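Local coordinates for protein cysteine hydrolase (Pseudomonas syringae pv. phaseolicola 1448A, PDB 3IRV) that belongs to the isochorismatase family of cysteine hydrolases and probably acts as a hydrolase, at residues D48-I53 against E106-Q111; K55-A60 against V65-L70; S79-M84 against P89-I94. One frame throughout, in Å; residues are numbered along the deposited sequence.

Following the chain from its N terminus, helix 50-62 is used twice. Its first turn enters contact 1 and its later turns enter contact 2, which closes a short loop at once by bringing strand 66-72 back against the helix. Contact 3 follows in series, pairing the segment around the start of helix 83-87 with helix 91-94. Contact 1 closes last, when the loop before strand 115-119 returns to the helix, so contacts 2 and 3 both nest inside it. Contacts 1 and 2 touch through Leu108 and Tyr69, whereas contact 3 lies apart, its centre about 27 Å from that of contact 1 and on the opposite side of the chain's centre from contact 2.

Contact 1: D48-I53 against E106-Q111; sequences DIVQPI and EALAPQ
Ile53 and Leu108 meet methyl to methyl, CG2 of Ile53 lying 3.7 Å from CD2 of Leu108, in an apolar contact between the first turn of helix 50-62 and the loop that leads into strand 115-119 of the isochorismatase-family fold. The two side chains cross at about a right angle, and the other Leu108 methyl, CD1, also approaches CG2 of Ile53, at 4.0 Å, so that the leucine fork straddles a single isoleucine branch. One turn earlier, Val50 extends the patch outward: its CG1, anti to the backbone N (chi1 173°), reaches CB of Ala107 at 3.8 Å. Ala107 is exposed, whereas Leu108 and Ile53 are buried.

Around this patch, Met30 packs against Leu108, and Ile105 against Val50. Polar links also tie the loop to the helix and sheet: Gln54 NE2, on the next residue of the helix, donates to the carbonyl of Ala107, and the carbonyl of Leu108 takes a weak hydrogen bond from Tyr69 OH. The leucine meets the helix backbone as well as its side chains, CD2 of Leu108 lying 4.0 Å from the carbonyl O of Val50.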
ATOM      1  N   ASP A  48     -17.109 -13.103   9.748  1.00 16.72           N
ATOM      2  CA  ASP A  48     -17.430 -13.826   8.510  1.00 18.72           C
ATOM      3  C   ASP A  48     -16.252 -14.516   7.824  1.00 17.96           C
ATOM      4  O   ASP A  48     -16.448 -15.314   6.890  1.00 18.20           O
ATOM      5  CB  ASP A  48     -18.113 -12.880   7.523  1.00 23.50           C
ATOM      6  CG  ASP A  48     -19.421 -12.340   8.068  1.00 33.24           C
ATOM      7  OD1 ASP A  48     -20.148 -13.108   8.744  1.00 35.28           O
ATOM      8  OD2 ASP A  48     -19.695 -11.148   7.843  1.00 44.44           O
ATOM      9  N   ILE A  49     -15.036 -14.223   8.280  1.00 13.52           N
ATOM     10  CA  ILE A  49     -13.853 -14.868   7.672  1.00 12.38           C
ATOM     11  C   ILE A  49     -13.179 -15.957   8.502  1.00 12.56           C
ATOM     12  O   ILE A  49     -12.255 -16.615   8.019  1.00 14.98           O
ATOM     13  CB  ILE A  49     -12.778 -13.834   7.199  1.00 12.48           C
ATOM     14  CG1 ILE A  49     -12.083 -13.155   8.382  1.00 13.32           C
ATOM     15  CG2 ILE A  49     -13.428 -12.785   6.316  1.00 15.50           C
ATOM     16  CD1 ILE A  49     -10.859 -12.343   7.903  1.00 13.42           C
ATOM     17  N   VAL A  50     -13.640 -16.163   9.738  1.00 14.19           N
ATOM     18  CA  VAL A  50     -13.002 -17.180  10.575  1.00 14.81           C
ATOM     19  C   VAL A  50     -13.156 -18.590   9.991  1.00 14.66           C
ATOM     20  O   VAL A  50     -12.172 -19.343   9.890  1.00 14.02           O
ATOM     21  CB  VAL A  50     -13.539 -17.120  12.016  1.00 15.77           C
ATOM     22  CG1 VAL A  50     -13.013 -18.269  12.842  1.00 15.38           C
ATOM     23  CG2 VAL A  50     -13.169 -15.768  12.669  1.00 16.03           C
ATOM     24  N   GLN A  51     -14.374 -18.940   9.580  1.00 13.84           N
ATOM     25  CA  GLN A  51     -14.627 -20.275   9.010  1.00 15.35           C
ATOM     26  C   GLN A  51     -13.804 -20.575   7.731  1.00 10.26           C
ATOM     27  O   GLN A  51     -13.140 -21.620   7.666  1.00 14.64           O
ATOM     28  CB  GLN A  51     -16.135 -20.449   8.796  1.00 19.99           C
ATOM     29  CG  GLN A  51     -16.595 -21.869   8.598  1.00 31.69           C
ATOM     30  CD  GLN A  51     -18.115 -21.944   8.446  1.00 41.15           C
ATOM     31  OE1 GLN A  51     -18.630 -22.403   7.423  1.00 54.29           O
ATOM     32  NE2 GLN A  51     -18.838 -21.463   9.464  1.00 49.58           N
ATOM     33  N   PRO A  52     -13.835 -19.671   6.722  1.00 14.99           N
ATOM     34  CA  PRO A  52     -12.967 -19.938   5.563  1.00 15.94           C
ATOM     35  C   PRO A  52     -11.490 -20.062   5.916  1.00 13.74           C
ATOM     36  O   PRO A  52     -10.810 -20.918   5.353  1.00 14.29           O
ATOM     37  CB  PRO A  52     -13.173 -18.730   4.641  1.00 18.04           C
ATOM     38  CG  PRO A  52     -14.097 -17.818   5.317  1.00 23.70           C
ATOM     39  CD  PRO A  52     -14.695 -18.484   6.517  1.00 16.46           C
ATOM     40  N   ILE A  53     -10.999 -19.213   6.821  1.00 13.70           N
ATOM     41  CA  ILE A  53      -9.597 -19.359   7.246  1.00 13.16           C
ATOM     42  C   ILE A  53      -9.350 -20.735   7.917  1.00 12.83           C
ATOM     43  O   ILE A  53      -8.339 -21.405   7.632  1.00 14.97           O
ATOM     44  CB  ILE A  53      -9.120 -18.159   8.099  1.00 13.49           C
ATOM     45  CG1 ILE A  53      -9.187 -16.874   7.255  1.00 14.46           C
ATOM     46  CG2 ILE A  53      -7.683 -18.385   8.575  1.00 15.08           C
ATOM     47  CD1 ILE A  53      -8.831 -15.653   8.006  1.00 13.01           C
ATOM     48  N   GLU A 106      -8.654 -17.926  19.591  1.00 18.91           N
ATOM     49  CA  GLU A 106      -8.604 -19.371  19.842  1.00 19.00           C
ATOM     50  C   GLU A 106      -9.145 -20.182  18.658  1.00 15.48           C
ATOM     51  O   GLU A 106      -8.655 -21.278  18.375  1.00 18.25           O
ATOM     52  CB  GLU A 106      -9.346 -19.727  21.134  1.00 23.69           C
ATOM     53  CG  GLU A 106      -8.970 -21.099  21.727  1.00 38.10           C
ATOM     54  CD  GLU A 106      -7.464 -21.262  22.002  1.00 54.47           C
ATOM     55  OE1 GLU A 106      -6.828 -20.316  22.528  1.00 62.03           O
ATOM     56  OE2 GLU A 106      -6.918 -22.348  21.697  1.00 51.38           O
ATOM     57  N   ALA A 107     -10.121 -19.625  17.939  1.00 15.20           N
ATOM     58  CA  ALA A 107     -10.681 -20.309  16.771  1.00 15.70           C
ATOM     59  C   ALA A 107      -9.642 -20.577  15.687  1.00 16.39           C
ATOM     60  O   ALA A 107      -9.841 -21.478  14.842  1.00 15.55           O
ATOM     61  CB  ALA A 107     -11.864 -19.520  16.198  1.00 18.40           C
ATOM     62  N   LEU A 108      -8.535 -19.816  15.728  1.00 15.96           N
ATOM     63  CA  LEU A 108      -7.458 -19.979  14.757  1.00 15.02           C
ATOM     64  C   LEU A 108      -6.124 -20.265  15.447  1.00 17.17           C
ATOM     65  O   LEU A 108      -5.066 -19.978  14.892  1.00 16.68           O
ATOM     66  CB  LEU A 108      -7.344 -18.728  13.857  1.00 13.51           C
ATOM     67  CG  LEU A 108      -8.551 -18.396  12.977  1.00 16.08           C
ATOM     68  CD1 LEU A 108      -8.258 -17.078  12.276  1.00 15.71           C
ATOM     69  CD2 LEU A 108      -8.802 -19.518  11.965  1.00 14.08           C
ATOM     70  N   ALA A 109      -6.175 -20.854  16.647  1.00 16.49           N
ATOM     71  CA  ALA A 109      -4.973 -21.026  17.474  1.00 15.81           C
ATOM     72  C   ALA A 109      -3.824 -21.643  16.689  1.00 16.86           C
ATOM     73  O   ALA A 109      -3.991 -22.698  16.084  1.00 18.95           O
ATOM     74  CB  ALA A 109      -5.286 -21.888  18.688  1.00 22.62           C
ATOM     75  N   PRO A 110      -2.668 -20.953  16.657  1.00 17.20           N
ATOM     76  CA  PRO A 110      -1.513 -21.520  15.964  1.00 17.92           C
ATOM     77  C   PRO A 110      -1.133 -22.885  16.513  1.00 19.38           C
ATOM     78  O   PRO A 110      -1.245 -23.138  17.727  1.00 20.07           O
ATOM     79  CB  PRO A 110      -0.398 -20.491  16.242  1.00 17.05           C
ATOM     80  CG  PRO A 110      -1.168 -19.173  16.401  1.00 17.75           C
ATOM     81  CD  PRO A 110      -2.383 -19.602  17.188  1.00 17.40           C
ATOM     82  N   GLN A 111      -0.720 -23.753  15.603  1.00 16.09           N
ATOM     83  CA  GLN A 111      -0.268 -25.094  15.951  0.50 19.25           C
ATOM     84  C   GLN A 111       1.251 -25.094  16.058  1.00 25.02           C
ATOM     85  O   GLN A 111       1.910 -24.140  15.607  1.00 21.53           O
ATOM     86  CB  GLN A 111      -0.774 -26.106  14.923  0.50 22.67           C
ATOM     87  CG  GLN A 111      -2.307 -26.170  14.842  0.50 25.34           C
ATOM     88  CD  GLN A 111      -2.959 -26.542  16.168  0.50 30.21           C
ATOM     89  OE1 GLN A 111      -2.849 -27.678  16.624  0.50 30.27           O
ATOM     90  NE2 GLN A 111      -3.636 -25.581  16.794  0.50 21.41           N
TER

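Contact 2: K55-A60 against V65-L70; sequences KLLQAA and VMVIYL
Helix 55-60 and strand 66-70 run roughly antiparallel, their N-to-C directions 140° apart and their axes 8.8 Å apart at closest approach, as expected where a chain leaves a helix and turns back into the next strand of an alpha/beta fold. At the turn end, the backbone N of Val65 donates to Ala60 O over 2.8 Å, a fairly straight bond (159° at the hydrogen) that reaches the oxygen from above the carbonyl plane. Here, at the start of segment 65-70, the backbones are closest, Ala60 CA lying 4.7 Å from Val65 CA, and CB of Ala60 lies 3.9 Å from CB of Val65.

From there the gap widens and longer side chains fill it. Val67 presents both branches to the helix: CG1 is 3.9 Å from Leu57 CD2, while CG2 touches both that methyl and Ala60 CB, each at 4.0 Å. Leucine and valine cross at about a right angle. The second leucine methyl, CD1, is directed instead to the hydroxyl end of Tyr69, 3.3 Å from OH, and meets the ring obliquely. Leu57 thus divides its two methyls between alternate residues of the strand. The phenol reaches this place although its CB does not point at the helix: with CG beside the backbone N (chi1 -66°), the long ring brings OH beside Leu57 CD1. Tyr69 also packs on Pro110 and Asp114.

The strand lies inside the parallel sheet, bonded through its backbone to strand 23-28 along one edge and to strand 115-119 along the other. Helix 50-62 covers one face of the sheet, where Leu57 also touches Val25 and Val27; Ile68, pointing away from that helix, packs on helix 130-136, and Leu56 and Ala59 turn to helix 210-220.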
ATOM      1  N   LYS A  55     -10.839 -23.588   7.330  1.00 13.72           N
ATOM      2  CA  LYS A  55     -10.771 -24.556   6.228  1.00 18.02           C
ATOM      3  C   LYS A  55      -9.442 -24.456   5.481  1.00 18.68           C
ATOM      4  O   LYS A  55      -8.819 -25.469   5.162  1.00 17.67           O
ATOM      5  CB  LYS A  55     -11.940 -24.350   5.263  1.00 18.02           C
ATOM      6  CG  LYS A  55     -13.306 -24.633   5.863  1.00 26.09           C
ATOM      7  CD  LYS A  55     -14.365 -24.447   4.788  1.00 38.70           C
ATOM      8  CE  LYS A  55     -15.701 -25.062   5.182  1.00 52.34           C
ATOM      9  NZ  LYS A  55     -16.447 -24.167   6.103  1.00 54.66           N
ATOM     10  N   LEU A  56      -9.016 -23.222   5.219  1.00 15.16           N
ATOM     11  CA  LEU A  56      -7.758 -22.963   4.539  1.00 13.34           C
ATOM     12  C   LEU A  56      -6.587 -23.557   5.298  1.00 14.91           C
ATOM     13  O   LEU A  56      -5.732 -24.235   4.692  1.00 15.31           O
ATOM     14  CB  LEU A  56      -7.537 -21.456   4.358  1.00 10.88           C
ATOM     15  CG  LEU A  56      -6.185 -21.069   3.753  1.00 14.93           C
ATOM     16  CD1 LEU A  56      -6.021 -21.616   2.318  1.00 17.51           C
ATOM     17  CD2 LEU A  56      -6.060 -19.547   3.799  1.00 14.44           C
ATOM     18  N   LEU A  57      -6.539 -23.316   6.618  1.00 13.44           N
ATOM     19  CA  LEU A  57      -5.396 -23.779   7.414  1.00 12.44           C
ATOM     20  C   LEU A  57      -5.366 -25.312   7.505  1.00 15.07           C
ATOM     21  O   LEU A  57      -4.309 -25.918   7.392  1.00 17.60           O
ATOM     22  CB  LEU A  57      -5.351 -23.120   8.807  1.00 14.35           C
ATOM     23  CG  LEU A  57      -5.311 -21.580   8.758  1.00 15.91           C
ATOM     24  CD1 LEU A  57      -5.092 -20.976  10.143  1.00 19.80           C
ATOM     25  CD2 LEU A  57      -4.244 -21.071   7.777  1.00 22.44           C
ATOM     26  N   GLN A  58      -6.535 -25.923   7.632  1.00 15.36           N
ATOM     27  CA  GLN A  58      -6.624 -27.378   7.649  1.00 18.29           C
ATOM     28  C   GLN A  58      -6.086 -27.954   6.330  1.00 19.02           C
ATOM     29  O   GLN A  58      -5.300 -28.900   6.351  1.00 21.38           O
ATOM     30  CB  GLN A  58      -8.062 -27.796   7.922  1.00 21.64           C
ATOM     31  CG  GLN A  58      -8.322 -29.284   7.879  1.00 29.27           C
ATOM     32  CD  GLN A  58      -9.816 -29.598   7.968  1.00 37.63           C
ATOM     33  OE1 GLN A  58     -10.644 -29.004   7.256  1.00 41.44           O
ATOM     34  NE2 GLN A  58     -10.166 -30.535   8.844  1.00 46.93           N
ATOM     35  N   ALA A  59      -6.463 -27.363   5.197  1.00 14.87           N
ATOM     36  CA  ALA A  59      -5.944 -27.855   3.902  1.00 17.49           C
ATOM     37  C   ALA A  59      -4.452 -27.614   3.727  1.00 20.13           C
ATOM     38  O   ALA A  59      -3.727 -28.489   3.245  1.00 19.31           O
ATOM     39  CB  ALA A  59      -6.706 -27.270   2.743  1.00 19.33           C
ATOM     40  N   ALA A  60      -3.988 -26.442   4.169  1.00 15.05           N
ATOM     41  CA  ALA A  60      -2.593 -26.069   4.032  1.00 15.22           C
ATOM     42  C   ALA A  60      -1.710 -27.035   4.829  1.00 14.61           C
ATOM     43  O   ALA A  60      -0.742 -27.586   4.292  1.00 17.95           O
ATOM     44  CB  ALA A  60      -2.390 -24.620   4.508  1.00 13.63           C
ATOM     45  N   VAL A  65       1.848 -27.076   3.340  1.00 17.91           N
ATOM     46  CA  VAL A  65       1.978 -25.682   2.936  1.00 16.79           C
ATOM     47  C   VAL A  65       2.168 -24.896   4.251  1.00 17.96           C
ATOM     48  O   VAL A  65       1.324 -24.981   5.151  1.00 16.46           O
ATOM     49  CB  VAL A  65       0.725 -25.176   2.181  1.00 18.38           C
ATOM     50  CG1 VAL A  65       0.755 -23.645   2.025  1.00 16.23           C
ATOM     51  CG2 VAL A  65       0.623 -25.841   0.801  1.00 18.61           C
ATOM     52  N   MET A  66       3.286 -24.179   4.368  1.00 15.32           N
ATOM     53  CA  MET A  66       3.621 -23.467   5.610  1.00 14.49           C
ATOM     54  C   MET A  66       2.569 -22.437   5.959  1.00 13.25           C
ATOM     55  O   MET A  66       2.096 -21.722   5.089  1.00 15.06           O
ATOM     56  CB  MET A  66       4.994 -22.771   5.493  1.00 15.59           C
ATOM     57  CG  MET A  66       5.415 -21.930   6.726  1.00 18.98           C
ATOM     58  SD  MET A  66       7.160 -21.351   6.711  1.00 14.00           S
ATOM     59  CE  MET A  66       7.224 -20.877   5.011  1.00 10.82           C
ATOM     60  N   VAL A  67       2.186 -22.402   7.237  1.00 13.18           N
ATOM     61  CA  VAL A  67       1.245 -21.424   7.745  1.00 10.93           C
ATOM     62  C   VAL A  67       1.984 -20.424   8.632  1.00 14.53           C
ATOM     63  O   VAL A  67       2.660 -20.827   9.589  1.00 14.59           O
ATOM     64  CB  VAL A  67       0.159 -22.102   8.597  1.00 16.61           C
ATOM     65  CG1 VAL A  67      -0.700 -21.069   9.287  1.00 15.12           C
ATOM     66  CG2 VAL A  67      -0.699 -23.007   7.709  1.00 15.40           C
ATOM     67  N   ILE A  68       1.820 -19.136   8.319  1.00 11.07           N
ATOM     68  CA  ILE A  68       2.473 -18.042   9.058  1.00 11.66           C
ATOM     69  C   ILE A  68       1.413 -17.090   9.580  1.00 14.53           C
ATOM     70  O   ILE A  68       0.588 -16.612   8.809  1.00 14.59           O
ATOM     71  CB  ILE A  68       3.412 -17.242   8.139  1.00 13.56           C
ATOM     72  CG1 ILE A  68       4.480 -18.188   7.568  1.00 13.11           C
ATOM     73  CG2 ILE A  68       4.043 -16.051   8.901  1.00 15.59           C
ATOM     74  CD1 ILE A  68       5.321 -17.628   6.392  1.00 16.79           C
ATOM     75  N   TYR A  69       1.437 -16.810  10.878  1.00 12.37           N
ATOM     76  CA  TYR A  69       0.542 -15.804  11.454  1.00 11.78           C
ATOM     77  C   TYR A  69       1.311 -14.512  11.656  1.00 14.79           C
ATOM     78  O   TYR A  69       2.428 -14.546  12.149  1.00 13.41           O
ATOM     79  CB  TYR A  69       0.051 -16.255  12.823  1.00 12.55           C
ATOM     80  CG  TYR A  69      -0.832 -17.471  12.828  1.00 11.53           C
ATOM     81  CD1 TYR A  69      -2.216 -17.320  12.992  1.00 11.95           C
ATOM     82  CD2 TYR A  69      -0.294 -18.786  12.728  1.00 10.87           C
ATOM     83  CE1 TYR A  69      -3.070 -18.442  13.035  1.00 12.04           C
ATOM     84  CE2 TYR A  69      -1.137 -19.905  12.763  1.00 13.10           C
ATOM     85  CZ  TYR A  69      -2.526 -19.723  12.920  1.00 12.23           C
ATOM     86  OH  TYR A  69      -3.326 -20.875  12.969  1.00 14.79           O
ATOM     87  N   LEU A  70       0.725 -13.384  11.275  1.00 11.23           N
ATOM     88  CA  LEU A  70       1.295 -12.084  11.625  1.00 10.97           C
ATOM     89  C   LEU A  70       0.541 -11.562  12.842  1.00 14.46           C
ATOM     90  O   LEU A  70      -0.689 -11.749  12.952  1.00 12.78           O
ATOM     91  CB  LEU A  70       1.088 -11.069  10.500  1.00 13.78           C
ATOM     92  CG  LEU A  70       1.698 -11.470   9.159  1.00 13.81           C
ATOM     93  CD1 LEU A  70       1.501 -10.328   8.180  1.00 14.33           C
ATOM     94  CD2 LEU A  70       3.176 -11.844   9.303  1.00 14.48           C
TER

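Contact 3: S79-M84 against P89-I94; sequences SDTGRM and PNVDQI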
ATOM      1  N   SER A  79       8.970   3.057  22.781  1.00 15.43           N
ATOM      2  CA  SER A  79      10.309   3.053  22.139  1.00 13.92           C
ATOM      3  C   SER A  79      10.287   2.637  20.671  1.00 17.41           C
ATOM      4  O   SER A  79      11.234   2.932  19.921  1.00 18.00           O
ATOM      5  CB  SER A  79      11.302   2.177  22.896  1.00 15.95           C
ATOM      6  OG  SER A  79      10.925   0.819  22.802  1.00 15.78           O
ATOM      7  N   ASP A  80       9.188   2.006  20.251  1.00 12.50           N
ATOM      8  CA  ASP A  80       9.095   1.407  18.916  1.00 12.34           C
ATOM      9  C   ASP A  80       7.880   1.915  18.161  1.00 11.98           C
ATOM     10  O   ASP A  80       7.445   1.291  17.182  1.00 14.95           O
ATOM     11  CB  ASP A  80       9.072  -0.126  18.998  1.00 14.13           C
ATOM     12  CG  ASP A  80       7.997  -0.654  19.940  1.00 13.18           C
ATOM     13  OD1 ASP A  80       7.161   0.147  20.464  1.00 13.15           O
ATOM     14  OD2 ASP A  80       7.966  -1.888  20.137  1.00 13.53           O
ATOM     15  N   THR A  81       7.322   3.042  18.634  1.00 12.74           N
ATOM     16  CA  THR A  81       6.198   3.685  17.948  1.00 14.92           C
ATOM     17  C   THR A  81       6.486   5.163  17.783  1.00 14.57           C
ATOM     18  O   THR A  81       6.811   5.875  18.750  1.00 17.10           O
ATOM     19  CB  THR A  81       4.863   3.513  18.695  1.00 16.42           C
ATOM     20  OG1 THR A  81       4.980   3.998  20.051  1.00 16.24           O
ATOM     21  CG2 THR A  81       4.432   2.051  18.690  1.00 16.81           C
ATOM     22  N   GLY A  82       6.447   5.603  16.531  1.00 12.87           N
ATOM     23  CA  GLY A  82       6.635   7.018  16.182  1.00 13.66           C
ATOM     24  C   GLY A  82       5.395   7.436  15.416  1.00 15.03           C
ATOM     25  O   GLY A  82       4.398   7.865  16.023  1.00 14.29           O
ATOM     26  N   ARG A  83       5.442   7.295  14.086  1.00 12.29           N
ATOM     27  CA  ARG A  83       4.251   7.578  13.267  1.00 12.83           C
ATOM     28  C   ARG A  83       3.019   6.765  13.671  1.00 12.84           C
ATOM     29  O   ARG A  83       1.915   7.298  13.659  1.00 14.94           O
ATOM     30  CB  ARG A  83       4.534   7.427  11.774  1.00 13.85           C
ATOM     31  CG  ARG A  83       5.744   8.271  11.280  1.00 12.26           C
ATOM     32  CD  ARG A  83       5.523   9.791  11.333  1.00 14.87           C
ATOM     33  NE  ARG A  83       5.682  10.319  12.687  1.00 11.61           N
ATOM     34  CZ  ARG A  83       6.861  10.511  13.285  1.00 14.75           C
ATOM     35  NH1 ARG A  83       6.883  10.980  14.528  1.00 18.94           N
ATOM     36  NH2 ARG A  83       8.033  10.230  12.655  1.00 14.93           N
ATOM     37  N   MET A  84       3.224   5.500  14.057  1.00 12.97           N
ATOM     38  CA  MET A  84       2.115   4.646  14.498  1.00 12.99           C
ATOM     39  C   MET A  84       1.390   5.309  15.694  1.00 15.24           C
ATOM     40  O   MET A  84       0.153   5.324  15.751  1.00 15.56           O
ATOM     41  CB  MET A  84       2.597   3.226  14.859  1.00 13.04           C
ATOM     42  CG  MET A  84       1.471   2.273  15.228  1.00 20.27           C
ATOM     43  SD  MET A  84       0.317   1.771  13.878  1.00 10.28           S
ATOM     44  CE  MET A  84      -1.046   1.267  14.929  1.00 26.41           C
ATOM     45  N   PRO A  89      -3.069   7.290  18.811  1.00 16.18           N
ATOM     46  CA  PRO A  89      -2.507   7.772  20.092  1.00 15.71           C
ATOM     47  C   PRO A  89      -2.473   6.772  21.242  1.00 15.22           C
ATOM     48  O   PRO A  89      -1.621   6.901  22.103  1.00 17.05           O
ATOM     49  CB  PRO A  89      -3.420   8.962  20.460  1.00 15.29           C
ATOM     50  CG  PRO A  89      -3.830   9.479  19.095  1.00 19.18           C
ATOM     51  CD  PRO A  89      -4.090   8.222  18.279  1.00 18.83           C
ATOM     52  N   ASN A  90      -3.374   5.796  21.235  1.00 16.04           N
ATOM     53  CA  ASN A  90      -3.433   4.804  22.319  1.00 16.25           C
ATOM     54  C   ASN A  90      -2.665   3.509  22.001  1.00 15.82           C
ATOM     55  O   ASN A  90      -2.772   2.524  22.739  1.00 15.29           O
ATOM     56  CB  ASN A  90      -4.898   4.480  22.664  1.00 21.27           C
ATOM     57  CG  ASN A  90      -5.682   3.899  21.480  1.00 27.92           C
ATOM     58  OD1 ASN A  90      -5.255   3.991  20.324  1.00 28.36           O
ATOM     59  ND2 ASN A  90      -6.862   3.313  21.770  1.00 26.92           N
ATOM     60  N   VAL A  91      -1.904   3.511  20.897  1.00 13.27           N
ATOM     61  CA  VAL A  91      -1.312   2.257  20.424  1.00 14.44           C
ATOM     62  C   VAL A  91      -0.507   1.532  21.506  1.00 15.07           C
ATOM     63  O   VAL A  91      -0.579   0.314  21.605  1.00 14.65           O
ATOM     64  CB  VAL A  91      -0.446   2.455  19.165  1.00 15.17           C
ATOM     65  CG1 VAL A  91       0.736   3.411  19.419  1.00 18.32           C
ATOM     66  CG2 VAL A  91       0.006   1.103  18.593  1.00 15.13           C
ATOM     67  N   ASP A  92       0.231   2.276  22.336  1.00 15.01           N
ATOM     68  CA  ASP A  92       1.114   1.611  23.316  1.00 15.36           C
ATOM     69  C   ASP A  92       0.338   0.913  24.417  1.00 16.86           C
ATOM     70  O   ASP A  92       0.907   0.086  25.145  1.00 18.49           O
ATOM     71  CB  ASP A  92       2.158   2.562  23.922  1.00 19.24           C
ATOM     72  CG  ASP A  92       3.090   3.152  22.868  1.00 22.20           C
ATOM     73  OD1 ASP A  92       3.382   2.474  21.852  1.00 15.40           O
ATOM     74  OD2 ASP A  92       3.509   4.306  23.034  1.00 20.62           O
ATOM     75  N   GLN A  93      -0.934   1.273  24.558  1.00 15.27           N
ATOM     76  CA  GLN A  93      -1.793   0.721  25.603  1.00 17.30           C
ATOM     77  C   GLN A  93      -2.759  -0.332  25.096  1.00 24.57           C
ATOM     78  O   GLN A  93      -3.520  -0.896  25.886  1.00 22.02           O
ATOM     79  CB  GLN A  93      -2.610   1.843  26.255  1.00 21.69           C
ATOM     80  CG  GLN A  93      -1.810   2.688  27.263  1.00 26.71           C
ATOM     81  CD  GLN A  93      -0.875   3.674  26.599  1.00 41.61           C
ATOM     82  OE1 GLN A  93      -1.284   4.441  25.717  1.00 39.63           O
ATOM     83  NE2 GLN A  93       0.391   3.659  27.012  1.00 40.62           N
ATOM     84  N   ILE A  94      -2.811  -0.529  23.782  1.00 15.97           N
ATOM     85  CA  ILE A  94      -3.716  -1.531  23.208  1.00 14.27           C
ATOM     86  C   ILE A  94      -3.034  -2.649  22.416  1.00 15.61           C
ATOM     87  O   ILE A  94      -3.589  -3.750  22.307  1.00 16.67           O
ATOM     88  CB  ILE A  94      -4.871  -0.917  22.380  1.00 16.48           C
ATOM     89  CG1 ILE A  94      -4.327  -0.132  21.189  1.00 20.33           C
ATOM     90  CG2 ILE A  94      -5.751  -0.025  23.296  1.00 18.30           C
ATOM     91  CD1 ILE A  94      -5.419   0.322  20.213  1.00 21.07           C
TER
HETATM   92  O   HOH W   1       5.441   0.704  22.480  1.00 13.15           O
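Val91 packs against Met84 and Thr81 on the tight side of this contact, where the weakly bonded helical turn 91-94 meets the start of helix 83-87. Its CG2 lies 3.8 Å from Met84 CE and nearly as close to Met84 CG; the methionine chain, bent at chi2 (68°), folds both carbons round this one methyl. Its CG1 meets CG2 of Thr81 tip to tip at 4.0 Å.

Beside this apolar patch the contact turns polar. Thr81 OG1 donates to Asp92 OD1 over 2.8 Å, and the carboxylate oxygen accepts with its syn lone pair, on the side of OD2, as the two side chains slide past each other in opposite directions. Further out the closure is looser and solvent-mediated: a water gives one hydrogen bond to Asp92 OD1, at 2.8 Å, and another to Asp80 OD1, bridging carboxylates that do not touch. The like charges may be eased by arginines, since Arg75 forms a salt bridge with Asp80, and Arg85 with Asp92.

Gly82 is the N-cap of helix 83-87, whose Met84 also packs on Phe121 beyond strand 115-119. At the dimer interface, Arg83 N bonds to Glu164 of the second subunit, next to that subunit's strand 166-170.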